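Local atomic coordinates of Mgp-operon protein 3 (Mycoplasma pneumoniae, PDB entry 6RJ1), a protein that probably helps the human pathogen Mycoplasma pneumoniae attach to host cells, as a membrane-bound adhesin acting together with the adhesin P1. Residues A[38-43]-A[55-60]; A[110-115]-A[131-136]; A[10-15]-A[29-34]; A[367-372]-A[447-452]. All blocks are in the same frame, centred on the assembly; numbering follows the deposited sequence. Where two conformers were deposited one is given.

Contact 1 of 4, residues A[38-43]-A[55-60]; sequences PSYELV and ALVRSA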
loop_
_atom_site.group_PDB
_atom_site.type_symbol
_atom_site.label_atom_id
_atom_site.label_comp_id
_atom_site.label_asym_id
_atom_site.label_seq_id
_atom_site.Cartn_x
_atom_site.Cartn_y
_atom_site.Cartn_z
ATOM N N PRO A 38 26.107 13.233 6.596
ATOM C CA PRO A 38 26.336 12.007 5.802
ATOM C C PRO A 38 25.287 10.900 5.902
ATOM O O PRO A 38 25.212 10.084 4.984
ATOM C CB PRO A 38 27.689 11.507 6.311
ATOM C CG PRO A 38 28.363 12.703 6.830
ATOM C CD PRO A 38 27.298 13.567 7.406
ATOM N N SER A 39 24.484 10.859 6.984
ATOM C CA SER A 39 23.426 9.846 7.169
ATOM C C SER A 39 22.254 10.002 6.190
ATOM O O SER A 39 21.448 9.071 6.047
ATOM C CB SER A 39 22.903 9.849 8.600
ATOM O OG SER A 39 22.292 11.087 8.920
ATOM N N TYR A 40 22.145 11.179 5.541
ATOM C CA TYR A 40 21.095 11.430 4.566
ATOM C C TYR A 40 21.294 10.597 3.322
ATOM O O TYR A 40 22.422 10.360 2.891
ATOM C CB TYR A 40 20.939 12.912 4.245
ATOM C CG TYR A 40 20.148 13.665 5.289
ATOM C CD1 TYR A 40 18.756 13.653 5.280
ATOM C CD2 TYR A 40 20.790 14.402 6.279
ATOM C CE1 TYR A 40 18.022 14.344 6.242
ATOM C CE2 TYR A 40 20.068 15.105 7.240
ATOM C CZ TYR A 40 18.683 15.073 7.217
ATOM O OH TYR A 40 17.973 15.787 8.147
ATOM N N GLU A 41 20.182 10.107 2.785
ATOM C CA GLU A 41 20.117 9.213 1.646
ATOM C C GLU A 41 19.058 9.734 0.663
ATOM O O GLU A 41 17.945 10.071 1.078
ATOM C CB GLU A 41 19.782 7.800 2.172
ATOM C CG GLU A 41 19.534 6.722 1.128
ATOM C CD GLU A 41 18.450 5.712 1.493
ATOM O OE1 GLU A 41 18.772 4.503 1.533
ATOM O OE2 GLU A 41 17.287 6.119 1.736
ATOM N N LEU A 42 19.426 9.830 -0.637
ATOM C CA LEU A 42 18.520 10.274 -1.693
ATOM C C LEU A 42 17.531 9.142 -1.996
ATOM O O LEU A 42 17.954 8.034 -2.328
ATOM C CB LEU A 42 19.310 10.728 -2.932
ATOM C CG LEU A 42 18.518 10.956 -4.222
ATOM C CD1 LEU A 42 17.572 12.130 -4.105
ATOM C CD2 LEU A 42 19.449 11.141 -5.402
ATOM N N VAL A 43 16.219 9.417 -1.814
ATOM C CA VAL A 43 15.103 8.459 -1.957
ATOM C C VAL A 43 14.390 8.599 -3.294
ATOM O O VAL A 43 14.005 7.594 -3.883
ATOM C CB VAL A 43 14.074 8.565 -0.797
ATOM C CG1 VAL A 43 13.275 7.279 -0.653
ATOM C CG2 VAL A 43 14.744 8.912 0.516
ATOM N N ALA A 55 14.670 17.075 -5.178
ATOM C CA ALA A 55 15.139 15.823 -4.568
ATOM C C ALA A 55 14.479 15.577 -3.203
ATOM O O ALA A 55 13.998 16.517 -2.578
ATOM C CB ALA A 55 16.659 15.834 -4.436
ATOM N N LEU A 56 14.433 14.310 -2.764
ATOM C CA LEU A 56 13.871 13.880 -1.486
ATOM C C LEU A 56 14.937 13.083 -0.737
ATOM O O LEU A 56 15.455 12.086 -1.252
ATOM C CB LEU A 56 12.609 13.025 -1.709
ATOM C CG LEU A 56 11.863 12.512 -0.468
ATOM C CD1 LEU A 56 11.417 13.658 0.431
ATOM C CD2 LEU A 56 10.676 11.667 -0.868
ATOM N N VAL A 57 15.272 13.534 0.466
ATOM C CA VAL A 57 16.302 12.893 1.288
ATOM C C VAL A 57 15.805 12.587 2.705
ATOM O O VAL A 57 15.059 13.380 3.286
ATOM C CB VAL A 57 17.644 13.699 1.318
ATOM C CG1 VAL A 57 18.357 13.676 -0.034
ATOM C CG2 VAL A 57 17.436 15.130 1.810
ATOM N N ARG A 58 16.268 11.467 3.271
ATOM C CA ARG A 58 15.932 11.044 4.626
ATOM C C ARG A 58 17.161 10.491 5.342
ATOM O O ARG A 58 18.101 10.071 4.685
ATOM C CB ARG A 58 14.764 10.029 4.618
ATOM C CG ARG A 58 15.105 8.662 4.063
ATOM C CD ARG A 58 13.873 7.805 3.888
ATOM N NE ARG A 58 14.199 6.559 3.189
ATOM C CZ ARG A 58 13.314 5.633 2.852
ATOM N NH1 ARG A 58 12.029 5.796 3.143
ATOM N NH2 ARG A 58 13.705 4.535 2.223
ATOM N N SER A 59 17.154 10.487 6.676
ATOM C CA SER A 59 18.272 9.978 7.467
ATOM C C SER A 59 17.817 8.861 8.385
ATOM O O SER A 59 16.741 8.959 8.980
ATOM C CB SER A 59 18.914 11.103 8.276
ATOM O OG SER A 59 19.676 10.622 9.369
ATOM N N ALA A 60 18.657 7.810 8.524
ATOM C CA ALA A 60 18.404 6.658 9.400
ATOM C C ALA A 60 18.588 7.051 10.883
ATOM O O ALA A 60 18.391 6.229 11.785
ATOM C CB ALA A 60 19.335 5.517 9.035
#
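E41 and R58 face each other as a hydrogen-bonded pair of two antiparallel strands, and their backbones serve one another twice. E41 N gives its hydrogen to R58 O at 2.8 Å, and R58 N returns one to E41 O at 3.1 Å. Farther along, V43 N points almost straight at L56 O, 2.8 Å away with an angle of 174° at the hydrogen. The R58 chain runs extended from CG to NE, which carries its guanidinium alongside E41 and under CG1 of V43. The salt bridge is loose: OE2 of E41 lies at the guanidinium edge, in its plane, 3.4 Å from NE of R58, and the bond is weak. NH1 of R58 has a firmer partner in the carbonyl of H452. On the other face of the sheet, the one carrying Y40, L42 and V57, CB of S59 sits over the centre of the Y40 ring, 3.9 Å from its centroid, a CH-pi contact that a small residue permits. The Y40 hydroxyl bonds to A112 O. CG2 of V57 lies obliquely beside Y40 CD1, its CG1 packs on L42 CB, and L42 CD1 reaches A55 CB. The buried hydroxyls S39 OG and S59 OG meet at 2.7 Å; S39 OG also bonds to H37 ND1 and S59 OG to L61 N, each two residues away along the chain. This is a beta hairpin, strands 40-48 and 52-59, at the edge of a mixed sheet.

Contact 2 of 4, residues A[110-115]-A[131-136]; sequences DFASYV and KIKLAL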
loop_
_atom_site.group_PDB
_atom_site.type_symbol
_atom_site.label_atom_id
_atom_site.label_comp_id
_atom_site.label_asym_id
_atom_site.label_seq_id
_atom_site.Cartn_x
_atom_site.Cartn_y
_atom_site.Cartn_z
ATOM N N ASP A 110 17.290 17.181 14.439
ATOM C CA ASP A 110 16.230 16.176 14.468
ATOM C C ASP A 110 16.347 15.123 13.351
ATOM O O ASP A 110 15.636 14.118 13.401
ATOM C CB ASP A 110 14.863 16.870 14.383
ATOM C CG ASP A 110 14.738 17.970 13.337
ATOM O OD1 ASP A 110 15.248 17.783 12.210
ATOM O OD2 ASP A 110 14.138 19.013 13.652
ATOM N N PHE A 111 17.217 15.373 12.338
ATOM C CA PHE A 111 17.455 14.531 11.156
ATOM C C PHE A 111 16.167 14.277 10.352
ATOM O O PHE A 111 15.982 13.198 9.786
ATOM C CB PHE A 111 18.195 13.220 11.492
ATOM C CG PHE A 111 19.499 13.382 12.237
ATOM C CD1 PHE A 111 19.524 13.415 13.620
ATOM C CD2 PHE A 111 20.710 13.452 11.552
ATOM C CE1 PHE A 111 20.732 13.539 14.309
ATOM C CE2 PHE A 111 21.918 13.565 12.246
ATOM C CZ PHE A 111 21.921 13.603 13.617
ATOM N N ALA A 112 15.285 15.297 10.290
ATOM C CA ALA A 112 14.025 15.260 9.549
ATOM C C ALA A 112 14.293 15.127 8.053
ATOM O O ALA A 112 15.358 15.520 7.572
ATOM C CB ALA A 112 13.237 16.531 9.810
ATOM N N SER A 113 13.325 14.590 7.315
ATOM C CA SER A 113 13.433 14.465 5.871
ATOM C C SER A 113 13.288 15.829 5.190
ATOM O O SER A 113 12.604 16.721 5.702
ATOM C CB SER A 113 12.387 13.498 5.348
ATOM O OG SER A 113 12.567 12.220 5.935
ATOM N N TYR A 114 13.959 15.997 4.050
ATOM C CA TYR A 114 13.910 17.250 3.306
ATOM C C TYR A 114 13.600 17.051 1.846
ATOM O O TYR A 114 13.939 16.021 1.259
ATOM C CB TYR A 114 15.245 18.012 3.413
ATOM C CG TYR A 114 15.466 18.683 4.744
ATOM C CD1 TYR A 114 14.971 19.962 4.994
ATOM C CD2 TYR A 114 16.193 18.056 5.751
ATOM C CE1 TYR A 114 15.174 20.588 6.223
ATOM C CE2 TYR A 114 16.399 18.667 6.985
ATOM C CZ TYR A 114 15.889 19.935 7.219
ATOM O OH TYR A 114 16.090 20.532 8.443
ATOM N N VAL A 115 12.962 18.070 1.266
ATOM C CA VAL A 115 12.715 18.199 -0.159
ATOM C C VAL A 115 13.727 19.275 -0.541
ATOM O O VAL A 115 13.709 20.365 0.047
ATOM C CB VAL A 115 11.257 18.590 -0.517
ATOM C CG1 VAL A 115 11.156 19.084 -1.956
ATOM C CG2 VAL A 115 10.312 17.422 -0.289
ATOM N N LYS A 131 15.890 24.139 0.919
ATOM C CA LYS A 131 15.366 22.887 1.474
ATOM C C LYS A 131 14.089 23.132 2.275
ATOM O O LYS A 131 13.991 24.130 2.993
ATOM C CB LYS A 131 16.426 22.091 2.270
ATOM C CG LYS A 131 17.046 22.789 3.481
ATOM C CD LYS A 131 18.029 21.863 4.197
ATOM C CE LYS A 131 18.377 22.319 5.595
ATOM N NZ LYS A 131 19.458 23.339 5.602
ATOM N N ILE A 132 13.091 22.255 2.097
ATOM C CA ILE A 132 11.800 22.333 2.786
ATOM C C ILE A 132 11.705 21.130 3.726
ATOM O O ILE A 132 11.742 19.979 3.272
ATOM C CB ILE A 132 10.587 22.429 1.797
ATOM C CG1 ILE A 132 10.743 23.600 0.796
ATOM C CG2 ILE A 132 9.245 22.519 2.538
ATOM C CD1 ILE A 132 11.018 23.186 -0.602
ATOM N N LYS A 133 11.610 21.404 5.032
ATOM C CA LYS A 133 11.509 20.385 6.071
ATOM C C LYS A 133 10.141 19.711 6.034
ATOM O O LYS A 133 9.117 20.372 5.850
ATOM C CB LYS A 133 11.747 21.029 7.438
ATOM C CG LYS A 133 12.253 20.092 8.512
ATOM C CD LYS A 133 12.601 20.930 9.711
ATOM C CE LYS A 133 13.145 20.142 10.860
ATOM N NZ LYS A 133 12.055 19.634 11.729
ATOM N N LEU A 134 10.124 18.390 6.198
ATOM C CA LEU A 134 8.882 17.631 6.201
ATOM C C LEU A 134 8.515 17.381 7.648
ATOM O O LEU A 134 8.929 16.394 8.250
ATOM C CB LEU A 134 9.016 16.328 5.397
ATOM C CG LEU A 134 9.394 16.465 3.918
ATOM C CD1 LEU A 134 9.575 15.109 3.296
ATOM C CD2 LEU A 134 8.364 17.293 3.137
ATOM N N ALA A 135 7.798 18.337 8.227
ATOM C CA ALA A 135 7.373 18.296 9.614
ATOM C C ALA A 135 6.310 17.231 9.878
ATOM O O ALA A 135 5.476 16.946 9.013
ATOM C CB ALA A 135 6.863 19.659 10.031
ATOM N N LEU A 136 6.358 16.640 11.086
ATOM C CA LEU A 136 5.429 15.640 11.590
ATOM C C LEU A 136 3.975 16.167 11.475
ATOM O O LEU A 136 3.761 17.375 11.651
ATOM C CB LEU A 136 5.729 15.414 13.087
ATOM C CG LEU A 136 6.503 14.172 13.569
ATOM C CD1 LEU A 136 6.501 13.030 12.594
ATOM C CD2 LEU A 136 7.852 14.530 14.086
#
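Y114 and K133 form a non-hydrogen-bonded antiparallel pair and V115 and I132 the hydrogen-bonded pair beside it, V115 N reaching I132 O at 3.0 Å and I132 N reaching V115 O at 2.9 Å. On the other side of the Y114-K133 pair, L134 N bonds to S113 O, which carries the backbone bonding past it. The Y114 ring lies between two lysine chains. The CD of K131 passes over one ring face, 3.9 Å from the centroid and offset toward the rim, a CH-pi contact; the aliphatic run of K133 crosses nearer the outer end of the ring, its CB 3.7 Å from CE1 of Y114. Long side chains of this kind suit a partly exposed face, because their methylenes can cover an aromatic while the ammonium group at the end reaches beyond it. These strands, 114-121 and 125-135, make a beta hairpin inside the mixed sheet, with strand 52-59 on one flank and strand 487-492 on the other. The K133 chain stays extended as far as CE and then bends (chi4 -87°), which brings NZ to D110 OD2 at 2.9 Å in a salt bridge entering from above the carboxylate plane. The other oxygen, D110 OD1, accepts from A112 N at 3.1 Å in an Asx turn, which fixes the carboxylate. On the buried face CG2 of V115 meets CD2 of L134 at 3.9 Å, branched apolar chains crossing at about a right angle.

Contact 3 of 4, residues A[10-15]-A[29-34]; sequences DHNTLT and DVVRAA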
loop_
_atom_site.group_PDB
_atom_site.type_symbol
_atom_site.label_atom_id
_atom_site.label_comp_id
_atom_site.label_asym_id
_atom_site.label_seq_id
_atom_site.Cartn_x
_atom_site.Cartn_y
_atom_site.Cartn_z
ATOM N N ASP A 10 23.274 7.212 -8.801
ATOM C CA ASP A 10 24.221 6.306 -8.159
ATOM C C ASP A 10 24.267 6.774 -6.701
ATOM O O ASP A 10 25.007 7.713 -6.359
ATOM C CB ASP A 10 25.607 6.288 -8.825
ATOM C CG ASP A 10 26.557 5.243 -8.243
ATOM O OD1 ASP A 10 26.070 4.285 -7.585
ATOM O OD2 ASP A 10 27.786 5.374 -8.453
ATOM N N HIS A 11 23.432 6.128 -5.863
ATOM C CA HIS A 11 23.190 6.397 -4.447
ATOM C C HIS A 11 22.756 7.863 -4.201
ATOM O O HIS A 11 21.558 8.142 -4.289
ATOM C CB HIS A 11 24.349 5.952 -3.524
ATOM C CG HIS A 11 24.067 6.216 -2.072
ATOM N ND1 HIS A 11 24.939 6.950 -1.289
ATOM C CD2 HIS A 11 22.974 5.905 -1.331
ATOM C CE1 HIS A 11 24.362 7.047 -0.101
ATOM N NE2 HIS A 11 23.185 6.422 -0.073
ATOM N N ASN A 12 23.707 8.782 -3.904
ATOM C CA ASN A 12 23.393 10.199 -3.634
ATOM C C ASN A 12 23.831 11.140 -4.753
ATOM O O ASN A 12 23.626 12.351 -4.659
ATOM C CB ASN A 12 23.963 10.657 -2.282
ATOM C CG ASN A 12 23.283 10.094 -1.058
ATOM O OD1 ASN A 12 22.163 9.563 -1.085
ATOM N ND2 ASN A 12 23.958 10.209 0.060
ATOM N N THR A 13 24.405 10.573 -5.819
ATOM C CA THR A 13 24.909 11.316 -6.963
ATOM C C THR A 13 24.016 11.156 -8.188
ATOM O O THR A 13 23.646 10.036 -8.536
ATOM C CB THR A 13 26.385 10.950 -7.225
ATOM O OG1 THR A 13 27.120 11.187 -6.023
ATOM C CG2 THR A 13 27.002 11.761 -8.356
ATOM N N LEU A 14 23.669 12.294 -8.820
ATOM C CA LEU A 14 22.905 12.377 -10.058
ATOM C C LEU A 14 23.893 12.853 -11.117
ATOM O O LEU A 14 24.322 14.011 -11.081
ATOM C CB LEU A 14 21.696 13.325 -9.919
ATOM C CG LEU A 14 20.612 12.900 -8.912
ATOM C CD1 LEU A 14 19.552 13.956 -8.780
ATOM C CD2 LEU A 14 19.974 11.576 -9.287
ATOM N N THR A 15 24.329 11.934 -12.005
ATOM C CA THR A 15 25.347 12.235 -13.016
ATOM C C THR A 15 24.736 12.475 -14.423
ATOM O O THR A 15 23.892 11.696 -14.873
ATOM C CB THR A 15 26.461 11.150 -12.996
ATOM O OG1 THR A 15 27.117 11.120 -11.735
ATOM C CG2 THR A 15 27.516 11.331 -14.067
ATOM N N ASP A 29 26.333 15.475 -5.929
ATOM C CA ASP A 29 26.124 14.769 -4.664
ATOM C C ASP A 29 25.111 15.601 -3.908
ATOM O O ASP A 29 25.460 16.585 -3.251
ATOM C CB ASP A 29 27.415 14.582 -3.845
ATOM C CG ASP A 29 27.278 13.694 -2.602
ATOM O OD1 ASP A 29 26.165 13.641 -2.010
ATOM O OD2 ASP A 29 28.278 13.057 -2.220
ATOM N N VAL A 30 23.845 15.217 -4.061
ATOM C CA VAL A 30 22.655 15.861 -3.520
ATOM C C VAL A 30 22.787 16.172 -2.009
ATOM O O VAL A 30 22.478 17.292 -1.594
ATOM C CB VAL A 30 21.422 14.994 -3.888
ATOM C CG1 VAL A 30 20.195 15.344 -3.071
ATOM C CG2 VAL A 30 21.113 15.095 -5.377
ATOM N N VAL A 31 23.304 15.212 -1.216
ATOM C CA VAL A 31 23.476 15.340 0.236
ATOM C C VAL A 31 24.595 16.356 0.585
ATOM O O VAL A 31 24.358 17.247 1.412
ATOM C CB VAL A 31 23.646 13.949 0.908
ATOM C CG1 VAL A 31 24.039 14.063 2.379
ATOM C CG2 VAL A 31 22.372 13.130 0.769
ATOM N N ARG A 32 25.780 16.225 -0.042
ATOM C CA ARG A 32 26.917 17.128 0.158
ATOM C C ARG A 32 26.570 18.563 -0.274
ATOM O O ARG A 32 26.861 19.506 0.467
ATOM C CB ARG A 32 28.148 16.629 -0.621
ATOM C CG ARG A 32 29.307 16.184 0.259
ATOM C CD ARG A 32 29.485 14.677 0.242
ATOM N NE ARG A 32 30.657 14.253 1.006
ATOM C CZ ARG A 32 31.182 13.031 0.974
ATOM N NH1 ARG A 32 30.656 12.095 0.192
ATOM N NH2 ARG A 32 32.248 12.742 1.706
ATOM N N ALA A 33 25.929 18.715 -1.461
ATOM C CA ALA A 33 25.539 20.011 -2.048
ATOM C C ALA A 33 24.498 20.760 -1.228
ATOM O O ALA A 33 24.517 21.990 -1.213
ATOM C CB ALA A 33 25.038 19.824 -3.472
ATOM N N ALA A 34 23.594 20.022 -0.550
ATOM C CA ALA A 34 22.542 20.612 0.283
ATOM C C ALA A 34 23.034 20.945 1.694
ATOM O O ALA A 34 22.270 21.492 2.491
ATOM C CB ALA A 34 21.341 19.687 0.343
#
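A short helix, 30-33, begins where N12, the third residue of a tight beta turn, meets D29, the residue at its N-cap. The turn is of type II' and joins strands 6-10 and 13-17; T13, its last residue, and D29 form an antiparallel non-hydrogen-bonded pair. Across the contact, V30 N gives its hydrogen to N12 O at 2.9 Å. D29 suits the cap because a short carboxylate can turn back on its own helix: with CG anti to the backbone N (chi1 -173°), OD1 accepts from R32 N at 3.3 Å, the donor lying well above the carboxylate plane, and weakly from V31 N. The N12 amide comes obliquely to V31, its ND2 3.4 Å from the methyl CG2. Both ends of that amide have partners on strand 40-48, OD1 accepting from L42 N and ND2 giving to Y40 O, a pairing for which asparagine has the right length and both kinds of polar atom. Nearby, CD1 of L14 touches CG2 of V30 at 3.9 Å, and V30 and V31 continue this apolar layer onto A55 and V57 of strand 52-59. The chemistry implies that the first turn of the helix is held from two sources, the carboxylate of its own cap residue and the carbonyl of N12, while a buried amide has a backbone partner for its oxygen and one for its nitrogen.

Contact 4 of 4, residues A[367-372]-A[447-452]; sequences GVIVPG and ITQLYH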
loop_
_atom_site.group_PDB
_atom_site.type_symbol
_atom_site.label_atom_id
_atom_site.label_comp_id
_atom_site.label_asym_id
_atom_site.label_seq_id
_atom_site.Cartn_x
_atom_site.Cartn_y
_atom_site.Cartn_z
ATOM N N GLY A 367 13.165 0.203 3.769
ATOM C CA GLY A 367 13.255 1.548 4.311
ATOM C C GLY A 367 12.987 1.595 5.798
ATOM O O GLY A 367 12.696 2.663 6.343
ATOM N N VAL A 368 13.065 0.434 6.462
ATOM C CA VAL A 368 12.870 0.333 7.904
ATOM C C VAL A 368 14.253 0.559 8.521
ATOM O O VAL A 368 15.244 0.021 8.012
ATOM C CB VAL A 368 12.218 -1.029 8.294
ATOM C CG1 VAL A 368 12.316 -1.304 9.789
ATOM C CG2 VAL A 368 10.762 -1.093 7.839
ATOM N N ILE A 369 14.337 1.414 9.554
ATOM C CA ILE A 369 15.602 1.700 10.244
ATOM C C ILE A 369 16.010 0.466 11.062
ATOM O O ILE A 369 15.367 0.147 12.067
ATOM C CB ILE A 369 15.553 3.001 11.112
ATOM C CG1 ILE A 369 15.147 4.244 10.280
ATOM C CG2 ILE A 369 16.884 3.220 11.874
ATOM C CD1 ILE A 369 14.607 5.415 11.114
ATOM N N VAL A 370 17.041 -0.245 10.590
ATOM C CA VAL A 370 17.593 -1.414 11.272
ATOM C C VAL A 370 19.006 -1.036 11.748
ATOM O O VAL A 370 19.959 -1.114 10.965
ATOM C CB VAL A 370 17.551 -2.723 10.428
ATOM C CG1 VAL A 370 18.089 -3.911 11.222
ATOM C CG2 VAL A 370 16.137 -3.018 9.934
ATOM N N PRO A 371 19.149 -0.552 13.004
ATOM C CA PRO A 371 20.490 -0.161 13.493
ATOM C C PRO A 371 21.510 -1.300 13.443
ATOM O O PRO A 371 21.199 -2.431 13.811
ATOM C CB PRO A 371 20.225 0.341 14.921
ATOM C CG PRO A 371 18.758 0.660 14.951
ATOM C CD PRO A 371 18.123 -0.354 14.047
ATOM N N GLY A 372 22.703 -0.983 12.946
ATOM C CA GLY A 372 23.801 -1.930 12.772
ATOM C C GLY A 372 23.875 -2.465 11.356
ATOM O O GLY A 372 24.819 -3.182 11.009
ATOM N N ILE A 447 6.296 4.669 15.350
ATOM C CA ILE A 447 6.091 6.053 14.911
ATOM C C ILE A 447 7.308 6.598 14.129
ATOM O O ILE A 447 7.118 7.327 13.147
ATOM C CB ILE A 447 5.631 6.978 16.079
ATOM C CG1 ILE A 447 5.047 8.309 15.552
ATOM C CG2 ILE A 447 6.710 7.204 17.145
ATOM C CD1 ILE A 447 3.745 8.194 14.771
ATOM N N THR A 448 8.536 6.213 14.530
ATOM C CA THR A 448 9.776 6.602 13.850
ATOM C C THR A 448 9.819 5.912 12.475
ATOM O O THR A 448 10.115 6.562 11.467
ATOM C CB THR A 448 10.975 6.213 14.728
ATOM O OG1 THR A 448 10.865 6.875 15.984
ATOM C CG2 THR A 448 12.313 6.525 14.076
ATOM N N GLN A 449 9.507 4.593 12.447
ATOM C CA GLN A 449 9.491 3.775 11.233
ATOM C C GLN A 449 8.464 4.286 10.262
ATOM O O GLN A 449 8.729 4.289 9.066
ATOM C CB GLN A 449 9.235 2.290 11.529
ATOM C CG GLN A 449 10.185 1.641 12.533
ATOM C CD GLN A 449 11.600 1.421 12.059
ATOM O OE1 GLN A 449 12.036 1.899 11.000
ATOM N NE2 GLN A 449 12.348 0.674 12.849
ATOM N N LEU A 450 7.307 4.741 10.773
ATOM C CA LEU A 450 6.250 5.311 9.946
ATOM C C LEU A 450 6.707 6.652 9.365
ATOM O O LEU A 450 6.416 6.921 8.200
ATOM C CB LEU A 450 4.919 5.454 10.705
ATOM C CG LEU A 450 4.194 4.168 11.101
ATOM C CD1 LEU A 450 3.129 4.448 12.136
ATOM C CD2 LEU A 450 3.611 3.458 9.903
ATOM N N TYR A 451 7.466 7.463 10.134
ATOM C CA TYR A 451 7.973 8.724 9.596
ATOM C C TYR A 451 8.991 8.484 8.475
ATOM O O TYR A 451 8.836 9.036 7.382
ATOM C CB TYR A 451 8.530 9.670 10.681
ATOM C CG TYR A 451 9.091 10.950 10.087
ATOM C CD1 TYR A 451 8.248 11.997 9.710
ATOM C CD2 TYR A 451 10.451 11.076 9.808
ATOM C CE1 TYR A 451 8.750 13.144 9.101
ATOM C CE2 TYR A 451 10.961 12.217 9.192
ATOM C CZ TYR A 451 10.108 13.249 8.847
ATOM O OH TYR A 451 10.620 14.372 8.257
ATOM N N HIS A 452 10.023 7.657 8.753
ATOM C CA HIS A 452 11.091 7.313 7.807
ATOM C C HIS A 452 10.564 6.691 6.514
ATOM O O HIS A 452 11.019 7.072 5.440
ATOM C CB HIS A 452 12.125 6.401 8.473
ATOM C CG HIS A 452 13.395 6.271 7.699
ATOM N ND1 HIS A 452 13.636 5.176 6.902
ATOM C CD2 HIS A 452 14.455 7.108 7.625
ATOM C CE1 HIS A 452 14.834 5.369 6.376
ATOM N NE2 HIS A 452 15.364 6.522 6.783
#
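An irregular loop segment, 367-372, runs past one side of helix 446-454, coming nearest with V368 beside Q449, where the CA atoms are 5.9 Å apart. The loop starts at G367, which ends helix 360-365 in a Schellman motif; its positive phi of 95° is easy for a residue without a side chain. The G367 carbonyl accepts from H452 ND1 at 2.7 Å, close to the plane of the imidazole, so this ring nitrogen acts as the donor. Next along, the amide of Q449 is paired with the backbone of I369 on both its polar atoms. I369 N gives to OE1 at 2.8 Å in the carbonyl plane, on a lone pair, and Q449 NE2 gives to I369 O at 3.2 Å, nearly straight at 178°. Glutamine has the reach for this, and the bend of its chain (chi2 -71°) turns the amide toward the loop. CG1 of V368 packs against that amide, the two side chains crossing at about a right angle. I369 points toward the helix: its CG1 stands over the centre of one face of the H452 ring, 3.8 Å from the centroid, and its CD1 meets CG2 of T448. This is a helix-to-loop packing in which polar side chains of a helix bind the backbone of an irregular segment just after a helix C-terminal cap.

Contacts 1, 3 and 4 are buried, contact 2 only partly so, and they differ in what they join. Contacts 1 and 2 are neighbouring hairpins of one mixed sheet, with strands 52-59 and 114-121 side by side, so backbone bonds dominate both; contact 2 keeps more of its charged chains at a partly exposed face. Contact 3 lies farthest from the chain's centre and leans on contact 1 through the N12 amide, joining a turn to a helix start. Contact 4, the most central, has no strand and relies on side chains bonded to backbone. Y451 and H452 tie its helix to contacts 2 and 1, whereas contacts 3 and 4 do not touch.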